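Local coordinates for protein tungsten formylmethanofuran dehydrogenase subunit E (Syntrophus aciditrophicus, PDB 3D00) that binds zinc in a C-terminal treble-clef finger; its biochemical role is unproven, but its FmdE-like core probably links it to formylmethanofuran dehydrogenases of microbial methanogenesis, at residues P81-L89 against G97-E105; I163-E171 against G178-G186. All coordinates share one frame; numbering follows the deposited sequence. Where two conformers were deposited one is given.

Contact 1. Residues P81-L89 against G97-E105; sequences PMGLFAVSL and GVRVFLDVE
The guanidinium group of R99 is buried and lies with one face over the methyl group of A86. R99 NH2 is 3.4 Å from A86 CB. L84 CD1 meets the same group at its edge. The R99 side chain starts with CG anti to the backbone N (chi1 -176°) and runs extended to NE, which carries the charge along the sheet face from its own pair partner S88 to A86. Two carboxylates take up this charge: E55 of the same chain and E171 of the second subunit each form a salt bridge with it. With an alanine here, E55 and E171 of the second subunit would probably lose these salt bridges, and the methyl of A86 would be uncovered.

The backbones form an antiparallel beta hairpin. V87 and V100 make a hydrogen-bonded pair, with V100 N to V87 O at 2.8 Å and V87 N to V100 O at 3.0 Å. L89 and V98 repeat the pattern, with V98 N to L89 O at 3.0 Å. Between them, S88 and R99 are a non-hydrogen-bonded pair. S88 CA also makes a CA-H...O contact with V98 O at 3.1 Å. In the conformer given, S88 OG bonds to Y190 OH of the second subunit. The salt bridge of R99 and the packing of F101 on E171 of the second subunit mark this face as a dimer contact.

F85 is the centre of an inverse gamma turn. L102 CD1 lies in the plane of the F85 ring, at its edge, 3.8 Å from F85 CD2. The ring also touches helix 28-42 and helix 111-117. L89 and V100, on the opposite sheet face from R99, pack on helix 28-42. The hairpin runs through the middle of the mixed sheet, between strand 50-54 and strand 143-149.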
loop_
_atom_site.group_PDB
_atom_site.type_symbol
_atom_site.label_atom_id
_atom_site.label_comp_id
_atom_site.label_asym_id
_atom_site.label_seq_id
_atom_site.Cartn_x
_atom_site.Cartn_y
_atom_site.Cartn_z
ATOM N N PRO A 81 -7.512 8.416 0.044
ATOM C CA PRO A 81 -8.700 7.748 0.568
ATOM C C PRO A 81 -9.973 8.591 0.474
ATOM O O PRO A 81 -10.439 9.159 1.473
ATOM C CB PRO A 81 -8.309 7.461 2.006
ATOM C CG PRO A 81 -7.444 8.619 2.355
ATOM C CD PRO A 81 -6.619 8.868 1.123
HETATM N N MSE A 82 -10.542 8.680 -0.723
HETATM C CA MSE A 82 -11.735 9.498 -0.944
HETATM C C MSE A 82 -13.002 8.671 -1.128
HETATM O O MSE A 82 -14.044 9.215 -1.388
HETATM C CB MSE A 82 -11.505 10.415 -2.128
HETATM C CG MSE A 82 -10.379 11.347 -1.882
HETATM SE SE MSE A 82 -10.070 12.574 -3.298
HETATM C CE MSE A 82 -9.676 11.301 -4.650
ATOM N N GLY A 83 -12.913 7.348 -0.981
ATOM C CA GLY A 83 -14.076 6.465 -1.091
ATOM C C GLY A 83 -14.645 6.290 -2.485
ATOM O O GLY A 83 -15.752 5.791 -2.637
ATOM N N LEU A 84 -13.869 6.680 -3.495
ATOM C CA LEU A 84 -14.273 6.621 -4.884
ATOM C C LEU A 84 -13.557 5.435 -5.535
ATOM O O LEU A 84 -12.361 5.292 -5.438
ATOM C CB LEU A 84 -13.936 7.916 -5.615
ATOM C CG LEU A 84 -14.678 9.144 -5.111
ATOM C CD1 LEU A 84 -14.142 10.392 -5.782
ATOM C CD2 LEU A 84 -16.201 9.021 -5.324
ATOM N N PHE A 85 -14.333 4.569 -6.161
ATOM C CA PHE A 85 -13.811 3.358 -6.813
ATOM C C PHE A 85 -13.285 3.764 -8.191
ATOM O O PHE A 85 -13.938 3.584 -9.202
ATOM C CB PHE A 85 -14.884 2.259 -6.902
ATOM C CG PHE A 85 -14.312 0.873 -6.950
ATOM C CD1 PHE A 85 -13.753 0.308 -5.819
ATOM C CD2 PHE A 85 -14.322 0.139 -8.112
ATOM C CE1 PHE A 85 -13.192 -0.960 -5.852
ATOM C CE2 PHE A 85 -13.761 -1.149 -8.156
ATOM C CZ PHE A 85 -13.204 -1.684 -7.030
ATOM N N ALA A 86 -12.089 4.323 -8.181
ATOM C CA ALA A 86 -11.456 4.857 -9.376
ATOM C C ALA A 86 -9.930 4.738 -9.246
ATOM O O ALA A 86 -9.361 4.778 -8.153
ATOM C CB ALA A 86 -11.857 6.298 -9.552
ATOM N N VAL A 87 -9.274 4.531 -10.379
ATOM C CA VAL A 87 -7.817 4.525 -10.433
ATOM C C VAL A 87 -7.428 5.377 -11.627
ATOM O O VAL A 87 -8.132 5.375 -12.620
ATOM C CB VAL A 87 -7.259 3.055 -10.632
ATOM C CG1 VAL A 87 -7.980 2.350 -11.833
ATOM C CG2 VAL A 87 -5.714 3.059 -10.846
ATOM N N SER A 88 -6.338 6.129 -11.496
ATOM C CA SER A 88 -5.708 6.757 -12.633
ATOM C C SER A 88 -4.278 6.272 -12.743
ATOM O O SER A 88 -3.596 6.009 -11.717
ATOM C CB SER A 88 -5.744 8.278 -12.539
ATOM O OG SER A 88 -4.927 8.740 -11.497
ATOM N N LEU A 89 -3.843 6.121 -13.994
ATOM C CA LEU A 89 -2.456 5.862 -14.347
ATOM C C LEU A 89 -1.994 7.090 -15.123
ATOM O O LEU A 89 -2.723 7.567 -15.980
ATOM C CB LEU A 89 -2.341 4.582 -15.179
ATOM C CG LEU A 89 -2.826 3.301 -14.469
ATOM C CD1 LEU A 89 -2.552 2.141 -15.344
ATOM C CD2 LEU A 89 -2.210 3.061 -13.107
ATOM N N GLY A 97 -2.688 11.564 -17.945
ATOM C CA GLY A 97 -3.066 10.153 -17.772
ATOM C C GLY A 97 -4.521 9.865 -18.037
ATOM O O GLY A 97 -5.221 10.650 -18.652
ATOM N N VAL A 98 -4.979 8.723 -17.525
ATOM C CA VAL A 98 -6.340 8.274 -17.733
ATOM C C VAL A 98 -6.896 7.803 -16.420
ATOM O O VAL A 98 -6.212 7.149 -15.683
ATOM C CB VAL A 98 -6.435 7.140 -18.806
ATOM C CG1 VAL A 98 -5.930 7.646 -20.099
ATOM C CG2 VAL A 98 -5.632 5.933 -18.422
ATOM N N ARG A 99 -8.146 8.173 -16.158
ATOM C CA ARG A 99 -8.854 7.741 -14.989
ATOM C C ARG A 99 -9.929 6.775 -15.403
ATOM O O ARG A 99 -10.645 7.020 -16.387
ATOM C CB ARG A 99 -9.514 8.920 -14.328
ATOM C CG ARG A 99 -10.207 8.597 -13.042
ATOM C CD ARG A 99 -10.775 9.923 -12.535
ATOM N NE ARG A 99 -11.377 9.782 -11.229
ATOM C CZ ARG A 99 -12.662 9.652 -11.007
ATOM N NH1 ARG A 99 -13.499 9.665 -12.013
ATOM N NH2 ARG A 99 -13.092 9.481 -9.764
ATOM N N VAL A 100 -10.057 5.694 -14.625
ATOM C CA VAL A 100 -11.038 4.667 -14.874
ATOM C C VAL A 100 -11.865 4.494 -13.628
ATOM O O VAL A 100 -11.346 4.435 -12.525
ATOM C CB VAL A 100 -10.409 3.293 -15.259
ATOM C CG1 VAL A 100 -11.524 2.310 -15.606
ATOM C CG2 VAL A 100 -9.443 3.446 -16.402
ATOM N N PHE A 101 -13.164 4.394 -13.840
ATOM C CA PHE A 101 -14.100 4.234 -12.791
ATOM C C PHE A 101 -15.318 3.425 -13.261
ATOM O O PHE A 101 -15.478 3.134 -14.456
ATOM C CB PHE A 101 -14.501 5.628 -12.269
ATOM C CG PHE A 101 -15.137 6.549 -13.299
ATOM C CD1 PHE A 101 -14.368 7.240 -14.193
ATOM C CD2 PHE A 101 -16.499 6.740 -13.324
ATOM C CE1 PHE A 101 -14.950 8.110 -15.101
ATOM C CE2 PHE A 101 -17.101 7.610 -14.235
ATOM C CZ PHE A 101 -16.317 8.292 -15.118
ATOM N N LEU A 102 -16.165 3.059 -12.307
ATOM C CA LEU A 102 -17.375 2.304 -12.596
ATOM C C LEU A 102 -18.525 3.231 -13.021
ATOM O O LEU A 102 -18.743 4.291 -12.439
ATOM C CB LEU A 102 -17.780 1.442 -11.398
ATOM C CG LEU A 102 -17.226 0.011 -11.359
ATOM C CD1 LEU A 102 -15.763 0.090 -11.627
ATOM C CD2 LEU A 102 -17.524 -0.697 -10.012
ATOM N N ASP A 103 -19.236 2.793 -14.049
ATOM C CA ASP A 103 -20.341 3.520 -14.653
ATOM C C ASP A 103 -21.608 2.712 -14.317
ATOM O O ASP A 103 -21.902 1.698 -14.952
ATOM C CB ASP A 103 -20.092 3.597 -16.168
ATOM C CG ASP A 103 -20.885 4.701 -16.870
ATOM O OD1 ASP A 103 -20.951 5.839 -16.363
ATOM O OD2 ASP A 103 -21.405 4.423 -17.985
ATOM N N VAL A 104 -22.328 3.139 -13.278
ATOM C CA VAL A 104 -23.569 2.446 -12.855
ATOM C C VAL A 104 -24.647 2.470 -13.946
ATOM O O VAL A 104 -25.441 1.517 -14.035
ATOM C CB VAL A 104 -24.101 2.960 -11.496
ATOM C CG1 VAL A 104 -25.387 2.203 -11.079
ATOM C CG2 VAL A 104 -23.015 2.806 -10.429
ATOM N N GLU A 105 -24.610 3.493 -14.812
ATOM C CA GLU A 105 -25.453 3.519 -16.037
ATOM C C GLU A 105 -25.303 2.241 -16.880
ATOM O O GLU A 105 -26.267 1.791 -17.528
ATOM C CB GLU A 105 -25.180 4.765 -16.914
ATOM C CG GLU A 105 -24.802 6.090 -16.146
ATOM C CD GLU A 105 -25.124 7.403 -16.925
ATOM O OE1 GLU A 105 -25.230 7.376 -18.183
ATOM O OE2 GLU A 105 -25.269 8.474 -16.276
#

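Contact 2. Residues I163-E171 against G178-G186; sequences IVLCPQCRE and GELCLSCQG. With ZN (zinc ion), chain B.
C184 and Q168 share the broadest part of this contact. The Q168 side chain leaves with CG anti to the backbone N (chi1 -166°) and stays extended, which lays its amide beside C184. Q168 NE2 comes within 3.5 Å of C184 SG, and Q168 OE1 lies near C184 CB. The amide thus lies alongside a sulfur that is itself bound to zinc.

L180 closes the same side of the site. Its CD2 methyl lies 3.6 Å from Q168 CB and 3.8 Å from P167 CG. The side chains of P167 and L180 cross at about a right angle. L180 CB also touches C166 SG. The carbonyl of L180 accepts a bond from Q185 NE2, which approaches from above the carbonyl plane. This bond ties L180 to Q185 in the helix.

The arrangement is a treble-clef zinc finger. C166 and C169 come from the knuckle between strands 163-165 and 172-174. C181 comes from the N-cap of helix 182-187 and C184 from its first turn. C166 SG and C181 SG are 2.4 Å from the zinc ion, and C169 SG and C184 SG are 2.5 Å from it.

Backbone N-H groups also point at two of the sulfurs. C181 N donates across the contact to C166 SG at 3.5 Å and nearly straight (167°). Q168 N gives the same sulfur a second, weak bond. At the N-cap, C181 SG accepts from C184 N at 3.4 Å. These donors would probably draw some negative charge off the sulfurs. Y173 of strand 172-174 packs on C166 and C181, while L84 of the second subunit also touches C181.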
loop_
_atom_site.group_PDB
_atom_site.type_symbol
_atom_site.label_atom_id
_atom_site.label_comp_id
_atom_site.label_asym_id
_atom_site.label_seq_id
_atom_site.Cartn_x
_atom_site.Cartn_y
_atom_site.Cartn_z
ATOM N N ILE A 163 18.018 14.479 8.582
ATOM C CA ILE A 163 17.605 13.506 9.606
ATOM C C ILE A 163 18.154 13.889 10.971
ATOM O O ILE A 163 19.348 14.032 11.130
ATOM C CB ILE A 163 18.072 12.049 9.248
ATOM C CG1 ILE A 163 17.461 11.622 7.921
ATOM C CG2 ILE A 163 17.674 11.029 10.343
ATOM C CD1 ILE A 163 15.960 11.671 7.898
ATOM N N VAL A 164 17.276 14.070 11.949
ATOM C CA VAL A 164 17.684 14.388 13.317
ATOM C C VAL A 164 17.187 13.306 14.293
ATOM O O VAL A 164 16.523 12.352 13.862
ATOM C CB VAL A 164 17.149 15.781 13.727
ATOM C CG1 VAL A 164 17.903 16.868 12.983
ATOM C CG2 VAL A 164 15.637 15.885 13.461
ATOM N N LEU A 165 17.511 13.457 15.583
ATOM C CA LEU A 165 17.130 12.494 16.639
ATOM C C LEU A 165 16.033 13.043 17.558
ATOM O O LEU A 165 16.202 14.088 18.187
ATOM C CB LEU A 165 18.347 12.105 17.495
ATOM C CG LEU A 165 18.209 10.955 18.507
ATOM C CD1 LEU A 165 17.782 9.680 17.802
ATOM C CD2 LEU A 165 19.479 10.717 19.355
ATOM N N CYS A 166 14.919 12.329 17.666
ATOM C CA CYS A 166 13.833 12.788 18.535
ATOM C C CYS A 166 14.285 12.669 19.968
ATOM O O CYS A 166 14.690 11.597 20.383
ATOM C CB CYS A 166 12.579 11.970 18.325
ATOM S SG CYS A 166 11.236 12.509 19.393
ATOM N N PRO A 167 14.226 13.779 20.728
ATOM C CA PRO A 167 14.692 13.721 22.109
ATOM C C PRO A 167 13.855 12.836 22.995
ATOM O O PRO A 167 14.335 12.378 24.017
ATOM C CB PRO A 167 14.564 15.161 22.593
ATOM C CG PRO A 167 13.659 15.831 21.642
ATOM C CD PRO A 167 13.755 15.133 20.354
ATOM N N GLN A 168 12.592 12.645 22.632
ATOM C CA GLN A 168 11.690 11.919 23.483
ATOM C C GLN A 168 11.800 10.406 23.294
ATOM O O GLN A 168 11.887 9.666 24.288
ATOM C CB GLN A 168 10.255 12.406 23.279
ATOM C CG GLN A 168 9.343 11.931 24.363
ATOM C CD GLN A 168 7.913 12.182 24.066
ATOM O OE1 GLN A 168 7.502 13.311 23.759
ATOM N NE2 GLN A 168 7.124 11.121 24.143
ATOM N N CYS A 169 11.824 9.936 22.043
ATOM C CA CYS A 169 11.902 8.492 21.791
ATOM C C CYS A 169 13.247 8.029 21.273
ATOM O O CYS A 169 13.474 6.823 21.183
ATOM C CB CYS A 169 10.812 8.053 20.813
ATOM S SG CYS A 169 11.108 8.542 19.109
ATOM N N ARG A 170 14.113 8.988 20.943
ATOM C CA ARG A 170 15.453 8.749 20.409
ATOM C C ARG A 170 15.442 7.851 19.204
ATOM O O ARG A 170 16.249 6.913 19.095
ATOM C CB ARG A 170 16.397 8.230 21.493
ATOM C CG ARG A 170 16.576 9.210 22.644
ATOM C CD ARG A 170 17.635 8.716 23.661
ATOM N NE ARG A 170 18.832 8.087 23.073
ATOM C CZ ARG A 170 19.903 8.736 22.610
ATOM N NH1 ARG A 170 19.968 10.064 22.641
ATOM N NH2 ARG A 170 20.911 8.045 22.093
ATOM N N GLU A 171 14.538 8.165 18.280
ATOM C CA GLU A 171 14.557 7.597 16.955
ATOM C C GLU A 171 14.844 8.688 15.926
ATOM O O GLU A 171 14.577 9.861 16.163
ATOM C CB GLU A 171 13.238 6.869 16.682
ATOM C CG GLU A 171 13.215 5.462 17.316
ATOM C CD GLU A 171 11.877 4.784 17.252
ATOM O OE1 GLU A 171 11.359 4.618 16.117
ATOM O OE2 GLU A 171 11.345 4.415 18.332
ATOM N N GLY A 178 9.342 18.794 13.049
ATOM C CA GLY A 178 9.321 19.497 14.328
ATOM C C GLY A 178 10.385 19.094 15.332
ATOM O O GLY A 178 11.326 18.402 15.005
ATOM N N GLU A 179 10.204 19.554 16.570
ATOM C CA GLU A 179 11.156 19.356 17.658
ATOM C C GLU A 179 10.991 17.987 18.294
ATOM O O GLU A 179 11.827 17.560 19.093
ATOM C CB GLU A 179 10.975 20.402 18.752
ATOM C CG GLU A 179 10.610 21.799 18.297
ATOM C CD GLU A 179 10.213 22.654 19.486
ATOM O OE1 GLU A 179 11.061 22.830 20.394
ATOM O OE2 GLU A 179 9.046 23.108 19.523
ATOM N N LEU A 180 9.870 17.342 18.005
ATOM C CA LEU A 180 9.730 15.924 18.232
ATOM C C LEU A 180 9.277 15.328 16.927
ATOM O O LEU A 180 8.912 16.024 15.980
ATOM C CB LEU A 180 8.698 15.608 19.315
ATOM C CG LEU A 180 8.795 16.235 20.693
ATOM C CD1 LEU A 180 7.436 16.167 21.352
ATOM C CD2 LEU A 180 9.863 15.564 21.563
ATOM N N CYS A 181 9.327 14.018 16.862
ATOM C CA CYS A 181 8.804 13.324 15.725
ATOM C C CYS A 181 7.295 13.301 15.843
ATOM O O CYS A 181 6.704 13.595 16.906
ATOM C CB CYS A 181 9.343 11.909 15.647
ATOM S SG CYS A 181 8.657 10.859 16.887
ATOM N N LEU A 182 6.683 12.960 14.721
ATOM C CA LEU A 182 5.238 13.037 14.570
ATOM C C LEU A 182 4.559 12.035 15.486
ATOM O O LEU A 182 3.442 12.247 15.906
ATOM C CB LEU A 182 4.847 12.835 13.115
ATOM C CG LEU A 182 5.136 14.002 12.143
ATOM C CD1 LEU A 182 4.859 13.648 10.681
ATOM C CD2 LEU A 182 4.356 15.299 12.536
ATOM N N SER A 183 5.249 10.948 15.832
ATOM C CA SER A 183 4.696 9.994 16.778
ATOM C C SER A 183 4.615 10.641 18.154
ATOM O O SER A 183 3.549 10.673 18.780
ATOM C CB SER A 183 5.513 8.692 16.817
ATOM O OG SER A 183 4.937 7.772 17.726
ATOM N N CYS A 184 5.740 11.184 18.616
ATOM C CA CYS A 184 5.818 11.819 19.930
ATOM C C CYS A 184 4.968 13.087 20.027
ATOM O O CYS A 184 4.527 13.480 21.123
ATOM C CB CYS A 184 7.297 12.079 20.295
ATOM S SG CYS A 184 8.136 10.566 20.795
ATOM N N GLN A 185 4.752 13.734 18.889
ATOM C CA GLN A 185 3.835 14.853 18.826
ATOM C C GLN A 185 2.380 14.403 19.078
ATOM O O GLN A 185 1.574 15.200 19.470
ATOM C CB GLN A 185 3.914 15.563 17.470
ATOM C CG GLN A 185 5.183 16.358 17.240
ATOM C CD GLN A 185 5.259 16.975 15.851
ATOM O OE1 GLN A 185 4.238 17.374 15.283
ATOM N NE2 GLN A 185 6.462 17.071 15.305
ATOM N N GLY A 186 2.055 13.125 18.871
ATOM C CA GLY A 186 0.692 12.635 19.105
ATOM C C GLY A 186 0.187 11.626 18.097
ATOM O O GLY A 186 -0.877 11.044 18.285
HETATM ZN ZN ZN B . 9.818 10.647 18.968
#

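From the N terminus, helices 12-23 and 28-42 come first, then strand 50-54, helix 60-67 and strand 77-79. Contact 1 then closes the short turn between strands 86-91 and 96-102 in the FmdE core. Strand 143-149 adds the last strand of the sheet. The chain then runs on to the zinc finger, where contact 2 closes a loop that holds strand 172-174. The contacts are in series and neither nest nor cross. The centres of contact 1 and contact 2 lie about 37 Å apart in one chain, and the nearest atoms of contact 1 and contact 2 about 16 Å. They meet across the dimer instead: residues of 163-171 and 178-186 pack on the core hairpin region of the second subunit.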